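Local coordinates for protein intracellular serine protease (Bacillus licheniformis, PDB 4ZOQ) that is a lanthipeptide protease of the subtilase (peptidase S8) family that probably cuts peptide bonds as a serine endopeptidase, at residues L49-L54 and T88-M93; N135-S140 and A278-A283. All coordinates share one frame; numbering follows the deposited sequence.

Interaction 1. Residues L49-L54 and T88-M93; sequences LIDSGL and TQTAGM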
loop_
_atom_site.group_PDB
_atom_site.type_symbol
_atom_site.label_atom_id
_atom_site.label_comp_id
_atom_site.label_asym_id
_atom_site.label_seq_id
_atom_site.Cartn_x
_atom_site.Cartn_y
_atom_site.Cartn_z
ATOM N N LEU B 49 -5.784 3.035 3.346
ATOM C CA LEU B 49 -5.448 1.635 3.222
ATOM C C LEU B 49 -6.119 1.020 2.000
ATOM O O LEU B 49 -7.252 0.549 2.101
ATOM C CB LEU B 49 -5.903 0.889 4.470
ATOM C CG LEU B 49 -5.483 -0.582 4.501
ATOM C CD1 LEU B 49 -4.098 -0.731 5.089
ATOM C CD2 LEU B 49 -6.512 -1.448 5.244
ATOM N N ILE B 50 -5.450 1.035 0.847
ATOM C CA ILE B 50 -6.044 0.465 -0.369
ATOM C C ILE B 50 -5.736 -1.020 -0.405
ATOM O O ILE B 50 -4.677 -1.436 -0.862
ATOM C CB ILE B 50 -5.518 1.144 -1.651
ATOM C CG1 ILE B 50 -5.826 2.630 -1.604
ATOM C CG2 ILE B 50 -6.121 0.521 -2.879
ATOM C CD1 ILE B 50 -5.468 3.345 -2.781
ATOM N N ASP B 51 -6.684 -1.832 0.041
ATOM C CA ASP B 51 -6.373 -3.212 0.327
ATOM C C ASP B 51 -7.659 -4.019 0.260
ATOM O O ASP B 51 -8.559 -3.680 -0.509
ATOM C CB ASP B 51 -5.717 -3.344 1.709
ATOM C CG ASP B 51 -4.612 -4.418 1.754
ATOM O OD1 ASP B 51 -4.907 -5.616 1.517
ATOM O OD2 ASP B 51 -3.468 -4.076 2.110
ATOM N N SER B 52 -7.727 -5.082 1.060
ATOM C CA SER B 52 -8.840 -6.038 1.024
ATOM C C SER B 52 -9.916 -5.766 2.084
ATOM O O SER B 52 -10.645 -6.677 2.495
ATOM C CB SER B 52 -8.323 -7.470 1.180
ATOM O OG SER B 52 -7.916 -7.714 2.510
ATOM N N GLY B 53 -9.996 -4.530 2.554
ATOM C CA GLY B 53 -10.956 -4.188 3.587
ATOM C C GLY B 53 -10.281 -4.149 4.931
ATOM O O GLY B 53 -9.071 -4.033 5.020
ATOM N N LEU B 54 -11.046 -4.289 5.995
ATOM C CA LEU B 54 -10.436 -4.168 7.303
ATOM C C LEU B 54 -11.337 -4.747 8.355
ATOM O O LEU B 54 -12.543 -4.546 8.338
ATOM C CB LEU B 54 -10.110 -2.704 7.606
ATOM C CG LEU B 54 -9.424 -2.316 8.916
ATOM C CD1 LEU B 54 -8.139 -3.101 9.120
ATOM C CD2 LEU B 54 -9.105 -0.861 8.899
ATOM N N THR B 88 -6.039 -6.204 6.911
ATOM C CA THR B 88 -5.843 -6.198 8.360
ATOM C C THR B 88 -4.391 -6.436 8.735
ATOM O O THR B 88 -3.893 -5.857 9.693
ATOM C CB THR B 88 -6.736 -7.238 9.041
ATOM O OG1 THR B 88 -8.096 -6.912 8.746
ATOM C CG2 THR B 88 -6.552 -7.225 10.546
ATOM N N GLN B 89 -3.709 -7.298 7.996
ATOM C CA GLN B 89 -2.289 -7.474 8.265
ATOM C C GLN B 89 -1.530 -6.176 7.908
ATOM O O GLN B 89 -0.708 -5.688 8.694
ATOM C CB GLN B 89 -1.738 -8.663 7.480
ATOM C CG GLN B 89 -2.429 -9.963 7.852
ATOM C CD GLN B 89 -1.868 -11.161 7.108
ATOM O OE1 GLN B 89 -2.081 -11.314 5.907
ATOM N NE2 GLN B 89 -1.125 -12.005 7.820
ATOM N N THR B 90 -1.858 -5.589 6.757
ATOM C CA THR B 90 -1.241 -4.338 6.327
ATOM C C THR B 90 -1.524 -3.220 7.350
ATOM O O THR B 90 -0.610 -2.520 7.799
ATOM C CB THR B 90 -1.732 -3.944 4.933
ATOM O OG1 THR B 90 -1.474 -5.023 4.023
ATOM C CG2 THR B 90 -1.050 -2.690 4.440
ATOM N N ALA B 91 -2.775 -3.113 7.776
ATOM C CA ALA B 91 -3.166 -2.099 8.763
ATOM C C ALA B 91 -2.331 -2.155 10.057
ATOM O O ALA B 91 -1.953 -1.126 10.616
ATOM C CB ALA B 91 -4.649 -2.264 9.092
ATOM N N GLY B 92 -2.083 -3.364 10.553
ATOM C CA GLY B 92 -1.313 -3.523 11.762
ATOM C C GLY B 92 0.093 -2.980 11.621
ATOM O O GLY B 92 0.643 -2.452 12.587
ATOM N N MET B 93 0.667 -3.035 10.423
ATOM C CA MET B 93 2.027 -2.545 10.309
ATOM C C MET B 93 2.057 -1.023 10.375
ATOM O O MET B 93 3.008 -0.448 10.920
ATOM C CB MET B 93 2.698 -3.033 9.038
ATOM C CG MET B 93 2.813 -4.530 8.945
ATOM S SD MET B 93 3.304 -5.291 10.483
ATOM C CE MET B 93 4.291 -6.685 9.862
#

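Interaction 2. Residues N135-S140 and A278-A283; sequences NISTGS and AAPQVA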
loop_
_atom_site.group_PDB
_atom_site.type_symbol
_atom_site.label_atom_id
_atom_site.label_comp_id
_atom_site.label_asym_id
_atom_site.label_seq_id
_atom_site.Cartn_x
_atom_site.Cartn_y
_atom_site.Cartn_z
ATOM N N ASN B 135 -1.230 3.900 1.222
ATOM C CA ASN B 135 -0.481 2.666 1.159
ATOM C C ASN B 135 -1.168 1.675 0.236
ATOM O O ASN B 135 -2.338 1.333 0.462
ATOM C CB ASN B 135 -0.335 2.064 2.552
ATOM C CG ASN B 135 0.503 0.819 2.544
ATOM O OD1 ASN B 135 1.736 0.859 2.711
ATOM N ND2 ASN B 135 -0.148 -0.297 2.308
ATOM N N ILE B 136 -0.447 1.190 -0.775
ATOM C CA ILE B 136 -1.014 0.177 -1.672
ATOM C C ILE B 136 -0.173 -1.116 -1.640
ATOM O O ILE B 136 0.806 -1.253 -2.371
ATOM C CB ILE B 136 -1.117 0.691 -3.144
ATOM C CG1 ILE B 136 -1.837 2.033 -3.223
ATOM C CG2 ILE B 136 -1.857 -0.310 -4.021
ATOM C CD1 ILE B 136 -1.702 2.728 -4.581
ATOM N N SER B 137 -0.572 -2.063 -0.792
ATOM C CA SER B 137 0.202 -3.295 -0.609
ATOM C C SER B 137 -0.268 -4.389 -1.559
ATOM O O SER B 137 -0.606 -5.502 -1.147
ATOM C CB SER B 137 0.118 -3.797 0.849
ATOM O OG SER B 137 1.036 -3.129 1.697
ATOM N N THR B 138 -0.295 -4.054 -2.836
ATOM C CA THR B 138 -0.713 -4.983 -3.873
ATOM C C THR B 138 -0.250 -4.395 -5.196
ATOM O O THR B 138 0.162 -3.232 -5.264
ATOM C CB THR B 138 -2.238 -5.216 -3.863
ATOM O OG1 THR B 138 -2.577 -6.286 -4.757
ATOM C CG2 THR B 138 -3.002 -3.931 -4.228
ATOM N N GLY B 139 -0.271 -5.198 -6.245
ATOM C CA GLY B 139 0.181 -4.730 -7.538
ATOM C C GLY B 139 -0.184 -5.733 -8.607
ATOM O O GLY B 139 -0.669 -6.820 -8.300
ATOM N N SER B 140 0.040 -5.372 -9.862
ATOM C CA SER B 140 -0.188 -6.296 -10.946
ATOM C C SER B 140 1.048 -6.276 -11.823
ATOM O O SER B 140 1.742 -5.251 -11.889
ATOM C CB SER B 140 -1.431 -5.912 -11.746
ATOM O OG SER B 140 -1.204 -4.713 -12.476
ATOM N N ALA B 278 6.077 -4.576 4.331
ATOM C CA ALA B 278 7.157 -3.620 4.442
ATOM C C ALA B 278 6.660 -2.247 4.125
ATOM O O ALA B 278 6.949 -1.308 4.870
ATOM C CB ALA B 278 8.326 -3.988 3.538
ATOM N N ALA B 279 5.914 -2.127 3.025
ATOM C CA ALA B 279 5.419 -0.822 2.589
ATOM C C ALA B 279 4.654 -0.035 3.681
ATOM O O ALA B 279 4.907 1.163 3.842
ATOM C CB ALA B 279 4.573 -0.964 1.334
ATOM N N PRO B 280 3.718 -0.682 4.407
ATOM C CA PRO B 280 2.997 0.078 5.435
ATOM C C PRO B 280 3.853 0.545 6.629
ATOM O O PRO B 280 3.475 1.534 7.290
ATOM C CB PRO B 280 1.920 -0.906 5.916
ATOM C CG PRO B 280 2.377 -2.249 5.484
ATOM C CD PRO B 280 3.135 -2.019 4.214
ATOM N N GLN B 281 4.995 -0.111 6.869
ATOM C CA GLN B 281 5.911 0.337 7.899
ATOM C C GLN B 281 6.483 1.697 7.521
ATOM O O GLN B 281 6.668 2.554 8.370
ATOM C CB GLN B 281 7.023 -0.671 8.136
ATOM C CG GLN B 281 6.544 -1.945 8.777
ATOM C CD GLN B 281 7.667 -2.935 8.996
ATOM O OE1 GLN B 281 8.673 -2.611 9.655
ATOM N NE2 GLN B 281 7.521 -4.148 8.439
ATOM N N VAL B 282 6.775 1.876 6.243
ATOM C CA VAL B 282 7.222 3.151 5.719
ATOM C C VAL B 282 6.064 4.166 5.699
ATOM O O VAL B 282 6.243 5.333 6.044
ATOM C CB VAL B 282 7.824 2.980 4.291
ATOM C CG1 VAL B 282 8.392 4.312 3.759
ATOM C CG2 VAL B 282 8.889 1.905 4.312
ATOM N N ALA B 283 4.878 3.722 5.294
ATOM C CA ALA B 283 3.726 4.605 5.319
ATOM C C ALA B 283 3.463 5.063 6.766
ATOM O O ALA B 283 3.242 6.266 7.012
ATOM C CB ALA B 283 2.505 3.921 4.733
#

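Interaction 1. Residues L49-L54 and T88-M93
Asp51, at the C-terminal end of strand 46-51, and Thr90, one turn into helix 86-97, reach for each other from opposite directions. Their polar ends meet with Thr90 OG1 2.9 Å from Asp51 OD2. The single hydroxyl proton of Thr90 could also serve the carbonyl O of His86, so its bond to the carboxylate is not settled. The other carboxylate oxygen, OD1, is hydrogen-bonded to ND1 of His86 and accepts a weak bond from the Ser52 amide; these, with OD2 close to the Thr90 hydroxyl, are likely to restrain the turning of the carboxylate. Thr90 is turned so that OG1 lies opposite its own carbonyl carbon (chi1 -56°), which sends the hydroxyl to Asp51 and turns the methyl CG2 toward Leu49. There CG2 rests 3.7 Å from CD1 of Leu49. That same leucine methyl reaches the helix backbone, 3.8 Å from the Ala91 N, and stands 4.3 Å from Ala91 CB. From the loop beyond the strand, Leu54 completes the apolar patch: with CG extended away from its backbone N (chi1 -178°), its CD1 packs 3.6 Å from Ala91 CB, so that the small alanine methyl meets both leucines. Leu54 and Thr88 cross at about a right angle, CD1 lying 3.8 Å from Thr88 OG1, a hydroxyl bound by Asp82 and by the Asp55 amide. Strand 49-51 and helix 88-93 run roughly antiparallel, at 154°, with every touching residue buried. Joining the Asp-Ser-Gly strand end to the helix that starts at His86, the arrangement is characteristic of the Asp-His pair of the subtilase catalytic triad, to which Asp51 and His86 are predicted to belong.

Interaction 2. Residues N135-S140 and A278-A283
The long helix 275-297, which carries the predicted nucleophile Ser276 in its first turn and runs through the core of the subtilase fold, is met here by the C-terminal end of the sheet strand 133-136 and the turn that follows it. Asn135 carries most of the contact. Its CG extends away from the backbone N (chi1 -177°), driving the amide onto the helix where Ala279 passes into Pro280, with CG 3.9 Å from Pro280 CA. Nearer the strand, Asn135 CB packs 4.0 Å from the methyl CB of Ala283, one turn further along. Pro280 has no amide hydrogen to give to the preceding turn, and the helix is kinked here. An alanine in place of Asn135 would keep CB, and with it the contact to Ala283, but would probably open a gap over Ala279 and Pro280 where the amide now sits. Ser137 OG approaches the CD edge of the proline ring, 3.5 Å from Pro280 CD, and is 4.2 Å from Ala279 CB. The hydroxyl's hydrogen bond is to the carbonyl O of Ser276, tying the turn to the beginning of the helix, whereas its contacts with the proline and alanine are packing. The backbone bends sharply at Ser137 in an inverse gamma turn, with a weak bond of 3.0 Å from Thr138 N to Ile136 O. In subtilases generally the segment leaving this strand lines the S1 specificity pocket, and the sequence and position of 137-139 are consistent with that role beside the nucleophile-bearing helix.

How the interactions relate
Interactions 1 and 2, centred 9 Å apart, join directly through neighbouring parallel strands of the central sheet, where Ile50 N and Asn135 O lie 3.2 Å apart, a probable hydrogen bond. Helix 86-97 and helix 275-297 touch beside these strands: the Thr90 carbonyl O is 3.5 Å from Pro280 CB, and Thr90 CG2 lies 3.5 Å from Ser137 OG. Thr90 and Ser137 thus bridge the two contacts. The side chain of Ser137 is about 4 Å (nearest atoms) from those of Asp51 and of Ser276. Interaction 1 holds the Asp51 side of the predicted catalytic triad; interaction 2 lies beside Ser276.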